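Local coordinates for protein pyruvate formate-lyase 2 (Archaeoglobus fulgidus, PDB 2F3O) that is a glycyl radical enzyme of undetermined function from a hyperthermophilic archaeon, related to pyruvate formate-lyase and glycerol dehydratase and probably a lyase, at residues T249-V254 with F301-N306; I278-Y283 with E350-M355. All blocks are in the same frame, centred on the assembly; numbering follows the deposited sequence.

Contact 1. Residues T249-V254 with F301-N306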
loop_
_atom_site.group_PDB
_atom_site.type_symbol
_atom_site.label_atom_id
_atom_site.label_comp_id
_atom_site.label_asym_id
_atom_site.label_seq_id
_atom_site.Cartn_x
_atom_site.Cartn_y
_atom_site.Cartn_z
ATOM N N THR A 249 25.584 -12.738 -33.141
ATOM C CA THR A 249 25.309 -12.794 -34.565
ATOM C C THR A 249 23.803 -12.999 -34.808
ATOM O O THR A 249 23.068 -13.340 -33.885
ATOM C CB THR A 249 26.161 -13.889 -35.279
ATOM O OG1 THR A 249 25.581 -15.181 -35.063
ATOM C CG2 THR A 249 27.598 -13.885 -34.765
ATOM N N PHE A 250 23.365 -12.782 -36.046
ATOM C CA PHE A 250 21.972 -12.923 -36.430
ATOM C C PHE A 250 21.523 -14.374 -36.330
ATOM O O PHE A 250 20.400 -14.665 -35.901
ATOM C CB PHE A 250 21.781 -12.360 -37.848
ATOM C CG PHE A 250 20.396 -12.532 -38.412
ATOM C CD1 PHE A 250 19.405 -11.612 -38.128
ATOM C CD2 PHE A 250 20.099 -13.586 -39.268
ATOM C CE1 PHE A 250 18.126 -11.760 -38.657
ATOM C CE2 PHE A 250 18.822 -13.740 -39.800
ATOM C CZ PHE A 250 17.835 -12.828 -39.494
ATOM N N TRP A 251 22.402 -15.288 -36.719
ATOM C CA TRP A 251 22.072 -16.698 -36.681
ATOM C C TRP A 251 21.942 -17.095 -35.217
ATOM O O TRP A 251 21.013 -17.822 -34.845
ATOM C CB TRP A 251 23.164 -17.510 -37.378
ATOM C CG TRP A 251 22.847 -18.961 -37.684
ATOM C CD1 TRP A 251 21.827 -19.733 -37.175
ATOM C CD2 TRP A 251 23.602 -19.826 -38.543
ATOM N NE1 TRP A 251 21.897 -21.011 -37.679
ATOM C CE2 TRP A 251 22.976 -21.094 -38.519
ATOM C CE3 TRP A 251 24.744 -19.652 -39.332
ATOM C CZ2 TRP A 251 23.456 -22.173 -39.261
ATOM C CZ3 TRP A 251 25.213 -20.723 -40.068
ATOM C CH2 TRP A 251 24.571 -21.964 -40.030
ATOM N N GLU A 252 22.857 -16.585 -34.394
ATOM C CA GLU A 252 22.811 -16.840 -32.968
ATOM C C GLU A 252 21.529 -16.305 -32.317
ATOM O O GLU A 252 20.925 -16.987 -31.486
ATOM C CB GLU A 252 24.022 -16.235 -32.301
ATOM C CG GLU A 252 25.229 -17.110 -32.336
ATOM C CD GLU A 252 26.468 -16.344 -31.943
ATOM O OE1 GLU A 252 27.520 -16.566 -32.584
ATOM O OE2 GLU A 252 26.380 -15.499 -31.017
ATOM N N ALA A 253 21.110 -15.103 -32.719
ATOM C CA ALA A 253 19.835 -14.538 -32.271
ATOM C C ALA A 253 18.653 -15.386 -32.698
ATOM O O ALA A 253 17.850 -15.730 -31.857
ATOM C CB ALA A 253 19.657 -13.114 -32.739
ATOM N N VAL A 254 18.557 -15.759 -33.975
ATOM C CA VAL A 254 17.375 -16.513 -34.429
ATOM C C VAL A 254 17.292 -17.911 -33.811
ATOM O O VAL A 254 16.200 -18.409 -33.530
ATOM C CB VAL A 254 17.254 -16.572 -35.969
ATOM C CG1 VAL A 254 16.022 -17.358 -36.392
ATOM C CG2 VAL A 254 17.174 -15.179 -36.547
ATOM N N PHE A 301 17.896 -14.995 -45.413
ATOM C CA PHE A 301 16.610 -15.475 -45.903
ATOM C C PHE A 301 16.323 -16.908 -45.466
ATOM O O PHE A 301 15.219 -17.203 -45.021
ATOM C CB PHE A 301 16.573 -15.398 -47.426
ATOM C CG PHE A 301 15.193 -15.496 -48.015
ATOM C CD1 PHE A 301 14.395 -14.383 -48.110
ATOM C CD2 PHE A 301 14.708 -16.692 -48.508
ATOM C CE1 PHE A 301 13.132 -14.469 -48.668
ATOM C CE2 PHE A 301 13.446 -16.773 -49.066
ATOM C CZ PHE A 301 12.663 -15.672 -49.146
ATOM N N ASP A 302 17.318 -17.784 -45.593
ATOM C CA ASP A 302 17.153 -19.212 -45.302
ATOM C C ASP A 302 16.951 -19.439 -43.816
ATOM O O ASP A 302 16.167 -20.307 -43.416
ATOM C CB ASP A 302 18.379 -20.017 -45.766
ATOM C CG ASP A 302 18.232 -20.596 -47.185
ATOM O OD1 ASP A 302 17.088 -20.673 -47.708
ATOM O OD2 ASP A 302 19.283 -20.995 -47.757
ATOM N N ILE A 303 17.673 -18.657 -43.015
ATOM C CA ILE A 303 17.546 -18.660 -41.557
ATOM C C ILE A 303 16.107 -18.322 -41.110
ATOM O O ILE A 303 15.492 -19.053 -40.323
ATOM C CB ILE A 303 18.565 -17.673 -40.940
ATOM C CG1 ILE A 303 19.987 -18.241 -41.001
ATOM C CG2 ILE A 303 18.247 -17.373 -39.526
ATOM C CD1 ILE A 303 21.056 -17.222 -40.660
ATOM N N LEU A 304 15.557 -17.249 -41.670
ATOM C CA LEU A 304 14.195 -16.834 -41.363
ATOM C C LEU A 304 13.194 -17.829 -41.891
ATOM O O LEU A 304 12.201 -18.113 -41.225
ATOM C CB LEU A 304 13.916 -15.460 -41.947
ATOM C CG LEU A 304 14.782 -14.379 -41.316
ATOM C CD1 LEU A 304 14.802 -13.147 -42.188
ATOM C CD2 LEU A 304 14.313 -14.067 -39.897
ATOM N N ALA A 305 13.474 -18.376 -43.071
ATOM C CA ALA A 305 12.623 -19.401 -43.677
ATOM C C ALA A 305 12.464 -20.626 -42.784
ATOM O O ALA A 305 11.352 -21.144 -42.625
ATOM C CB ALA A 305 13.161 -19.810 -45.042
ATOM N N ASN A 306 13.580 -21.051 -42.193
ATOM C CA ASN A 306 13.616 -22.177 -41.283
ATOM C C ASN A 306 12.733 -21.979 -40.052
ATOM O O ASN A 306 12.031 -22.901 -39.630
ATOM C CB ASN A 306 15.045 -22.380 -40.830
ATOM C CG ASN A 306 15.322 -23.797 -40.390
ATOM O OD1 ASN A 306 14.489 -24.490 -39.805
ATOM N ND2 ASN A 306 16.511 -24.236 -40.679
#
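Trp251 and Ile303 mark the closest backbone approach, 6.9 Å from CA to CA, between two helical segments, 250-254 and 301-306, that run side by side in the same direction. Their axes come within 10.5 Å of each other at an angle of 3°, so the helices meet through their side chains, Phe250, Trp251 and Val254 from one and Ile303 and Leu304 from the other. Thr249 N-caps the first helix: its OG1 accepts from Glu252 N at 3.1 Å.

Ile303 is the central residue, with its two branches serving different neighbours. CG2, placed opposite the backbone N, reaches Phe250 CE2 at 3.7 Å and lies 3.8 Å from Val254 CB. The other branch carries CD1 over one face of the indole, 4.3 Å from the centroid of the five-membered ring of Trp251 and 28° off its normal, a CH-pi contact displaced toward the rim. Phe250 extends across the gap because its CG stands trans to N (chi1 176°), and its CZ meets Leu304 CD2 at 3.8 Å, the methyl lying at the ring edge near its plane. Within its own helix, Val254 CG2 sits over one face of the Phe250 ring.

All five touching residues are buried and meet through carbon alone, so the seam between these parallel helices rests on apolar and CH-pi packing. The one polar atom of the touching side chains, Trp251 NE1, bonds to Leu63 O.

Contact 2. Residues I278-Y283 with E350-M355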
loop_
_atom_site.group_PDB
_atom_site.type_symbol
_atom_site.label_atom_id
_atom_site.label_comp_id
_atom_site.label_asym_id
_atom_site.label_seq_id
_atom_site.Cartn_x
_atom_site.Cartn_y
_atom_site.Cartn_z
ATOM N N ILE A 278 9.516 -8.900 -34.195
ATOM C CA ILE A 278 10.687 -9.647 -34.605
ATOM C C ILE A 278 11.577 -8.909 -35.602
ATOM O O ILE A 278 12.790 -9.082 -35.586
ATOM C CB ILE A 278 10.248 -11.025 -35.140
ATOM C CG1 ILE A 278 11.397 -12.024 -35.151
ATOM C CG2 ILE A 278 9.591 -10.899 -36.498
ATOM C CD1 ILE A 278 10.941 -13.460 -35.282
ATOM N N ASP A 279 10.991 -8.048 -36.432
ATOM C CA ASP A 279 11.778 -7.283 -37.395
ATOM C C ASP A 279 12.537 -6.143 -36.724
ATOM O O ASP A 279 13.589 -5.712 -37.205
ATOM C CB ASP A 279 10.913 -6.768 -38.552
ATOM C CG ASP A 279 9.858 -5.787 -38.106
ATOM O OD1 ASP A 279 9.199 -6.012 -37.072
ATOM O OD2 ASP A 279 9.664 -4.784 -38.814
ATOM N N GLN A 280 12.014 -5.679 -35.597
ATOM C CA GLN A 280 12.629 -4.586 -34.883
ATOM C C GLN A 280 13.847 -5.042 -34.074
ATOM O O GLN A 280 14.859 -4.336 -33.992
ATOM C CB GLN A 280 11.593 -3.941 -33.973
ATOM C CG GLN A 280 10.390 -3.496 -34.711
ATOM C CD GLN A 280 10.721 -2.470 -35.774
ATOM O OE1 GLN A 280 11.437 -1.496 -35.519
ATOM N NE2 GLN A 280 10.188 -2.673 -36.975
ATOM N N TYR A 281 13.745 -6.230 -33.487
ATOM C CA TYR A 281 14.731 -6.670 -32.520
ATOM C C TYR A 281 15.803 -7.631 -33.073
ATOM O O TYR A 281 16.820 -7.891 -32.411
ATOM C CB TYR A 281 14.055 -7.205 -31.242
ATOM C CG TYR A 281 13.272 -8.497 -31.361
ATOM C CD1 TYR A 281 13.887 -9.691 -31.728
ATOM C CD2 TYR A 281 11.936 -8.543 -31.025
ATOM C CE1 TYR A 281 13.184 -10.874 -31.809
ATOM C CE2 TYR A 281 11.223 -9.733 -31.092
ATOM C CZ TYR A 281 11.860 -10.893 -31.491
ATOM O OH TYR A 281 11.181 -12.080 -31.573
ATOM N N LEU A 282 15.563 -8.173 -34.265
ATOM C CA LEU A 282 16.583 -8.944 -34.957
ATOM C C LEU A 282 17.455 -8.044 -35.836
ATOM O O LEU A 282 18.541 -8.444 -36.264
ATOM C CB LEU A 282 15.936 -10.019 -35.802
ATOM C CG LEU A 282 16.054 -11.448 -35.319
ATOM C CD1 LEU A 282 16.242 -11.522 -33.843
ATOM C CD2 LEU A 282 14.837 -12.204 -35.749
ATOM N N TYR A 283 16.976 -6.830 -36.099
ATOM C CA TYR A 283 17.689 -5.895 -36.968
ATOM C C TYR A 283 19.080 -5.421 -36.525
ATOM O O TYR A 283 19.927 -5.214 -37.377
ATOM C CB TYR A 283 16.802 -4.713 -37.407
ATOM C CG TYR A 283 17.398 -3.898 -38.558
ATOM C CD1 TYR A 283 17.524 -4.431 -39.841
ATOM C CD2 TYR A 283 17.864 -2.614 -38.352
ATOM C CE1 TYR A 283 18.086 -3.686 -40.888
ATOM C CE2 TYR A 283 18.429 -1.867 -39.380
ATOM C CZ TYR A 283 18.540 -2.398 -40.644
ATOM O OH TYR A 283 19.102 -1.618 -41.643
ATOM N N GLU A 350 15.172 -3.038 -43.403
ATOM C CA GLU A 350 15.367 -3.987 -44.498
ATOM C C GLU A 350 14.908 -5.388 -44.105
ATOM O O GLU A 350 14.594 -6.228 -44.958
ATOM C CB GLU A 350 16.837 -4.025 -44.917
ATOM C CG GLU A 350 17.061 -4.466 -46.375
ATOM C CD GLU A 350 18.351 -5.283 -46.579
ATOM O OE1 GLU A 350 19.414 -4.926 -45.999
ATOM O OE2 GLU A 350 18.284 -6.283 -47.341
ATOM N N LEU A 351 14.850 -5.632 -42.802
ATOM C CA LEU A 351 14.464 -6.930 -42.311
ATOM C C LEU A 351 12.954 -7.087 -42.360
ATOM O O LEU A 351 12.450 -8.207 -42.388
ATOM C CB LEU A 351 14.995 -7.109 -40.902
ATOM C CG LEU A 351 15.174 -8.513 -40.358
ATOM C CD1 LEU A 351 15.893 -9.423 -41.339
ATOM C CD2 LEU A 351 15.947 -8.377 -39.093
ATOM N N THR A 352 12.238 -5.963 -42.377
ATOM C CA THR A 352 10.784 -5.984 -42.522
ATOM C C THR A 352 10.433 -6.560 -43.881
ATOM O O THR A 352 9.610 -7.475 -43.979
ATOM C CB THR A 352 10.165 -4.581 -42.426
ATOM O OG1 THR A 352 10.643 -3.922 -41.254
ATOM C CG2 THR A 352 8.667 -4.660 -42.393
ATOM N N TYR A 353 11.096 -6.037 -44.915
ATOM C CA TYR A 353 10.890 -6.464 -46.301
ATOM C C TYR A 353 11.203 -7.941 -46.492
ATOM O O TYR A 353 10.442 -8.673 -47.131
ATOM C CB TYR A 353 11.772 -5.644 -47.237
ATOM C CG TYR A 353 11.310 -4.227 -47.455
ATOM C CD1 TYR A 353 11.890 -3.172 -46.762
ATOM C CD2 TYR A 353 10.305 -3.939 -48.373
ATOM C CE1 TYR A 353 11.474 -1.862 -46.968
ATOM C CE2 TYR A 353 9.876 -2.636 -48.585
ATOM C CZ TYR A 353 10.461 -1.599 -47.880
ATOM O OH TYR A 353 10.033 -0.296 -48.091
ATOM N N LEU A 354 12.335 -8.354 -45.926
ATOM C CA LEU A 354 12.776 -9.740 -45.942
ATOM C C LEU A 354 11.705 -10.654 -45.414
ATOM O O LEU A 354 11.380 -11.651 -46.033
ATOM C CB LEU A 354 14.017 -9.921 -45.077
ATOM C CG LEU A 354 15.322 -10.080 -45.829
ATOM C CD1 LEU A 354 16.307 -10.811 -44.930
ATOM C CD2 LEU A 354 15.082 -10.840 -47.131
ATOM N N MET A 355 11.138 -10.283 -44.279
ATOM C CA MET A 355 10.144 -11.106 -43.644
ATOM C C MET A 355 8.859 -11.236 -44.449
ATOM O O MET A 355 8.200 -12.264 -44.387
ATOM C CB MET A 355 9.902 -10.627 -42.224
ATOM C CG MET A 355 11.001 -11.087 -41.318
ATOM S SD MET A 355 11.053 -10.143 -39.816
ATOM C CE MET A 355 12.474 -10.844 -38.998
#
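Asp279 and Thr352, whose CA atoms are 5.4 Å apart, form the polar centre of the contact: Asp279 OD2 lies 2.8 Å from Thr352 OG1, at hydrogen-bonding distance. Beside this pair runs the extended side chain of Met355. Its SD packs 3.6 Å from Asp279 CB and 3.7 Å from Ile278 CG2, while its terminal CE reaches on toward Leu282 CD2. An alanine here would lose the sulfur and methyl and would probably open a gap between helix 350-362 and the side chains of Ile278, Asp279 and Leu282.

Nearer Tyr283, Leu351 makes the apolar contacts. With CG trans to the backbone N (chi1 -158°), its CD2 is directed at the main chain between Leu282 and Tyr283, 3.7 Å from Leu282 CB. Its CB lies 3.8 Å from Tyr283 CD1, meeting the ring obliquely as the two side chains slide past each other in opposite directions.

The contact thus docks segment 278-283, which begins on the short helix 278-281, against the first turns of helix 350-362. Strand 334-338, at the edge of its sheet within this chain and probably part of the ten-stranded beta/alpha barrel of glycyl radical enzymes, adjoins both segments: its Ile337 touches Asp279, Thr352 and Met355.

Further polar groups fix the first shell. Asp279 OD2 also accepts from Gly338 N and, weakly, from Gln280 NE2, whose main partner is Ala347 O. Just before the second segment, Asn349 donates through ND2 to Asp279 O and through its backbone N to Thr352 OG1. Farther out, Gln280 O accepts from Asn345 ND2 of the second subunit, placing this side of the contact at a subunit interface.

How the contacts relate
From the N terminus the segments come in the order 249-254, 278-283, 301-306, 350-355, so the two contacts cross. Contact 1 closes a loop of 46 intervening residues, and contact 2 one of 66 that begins within the first loop and ends beyond it. Their centres lie 11 Å apart and they touch: Phe250 CD1 lies 3.8 Å from the carbonyl Leu282 O, Leu304 CD2 is 3.8 Å from Met355 CE, and Phe301 CD1 is 3.7 Å from Leu354 CD2. Helices 250-267 and 297-310 are thereby joined to helices 278-281 and 350-362, and through them to the sheet containing strand 334-338.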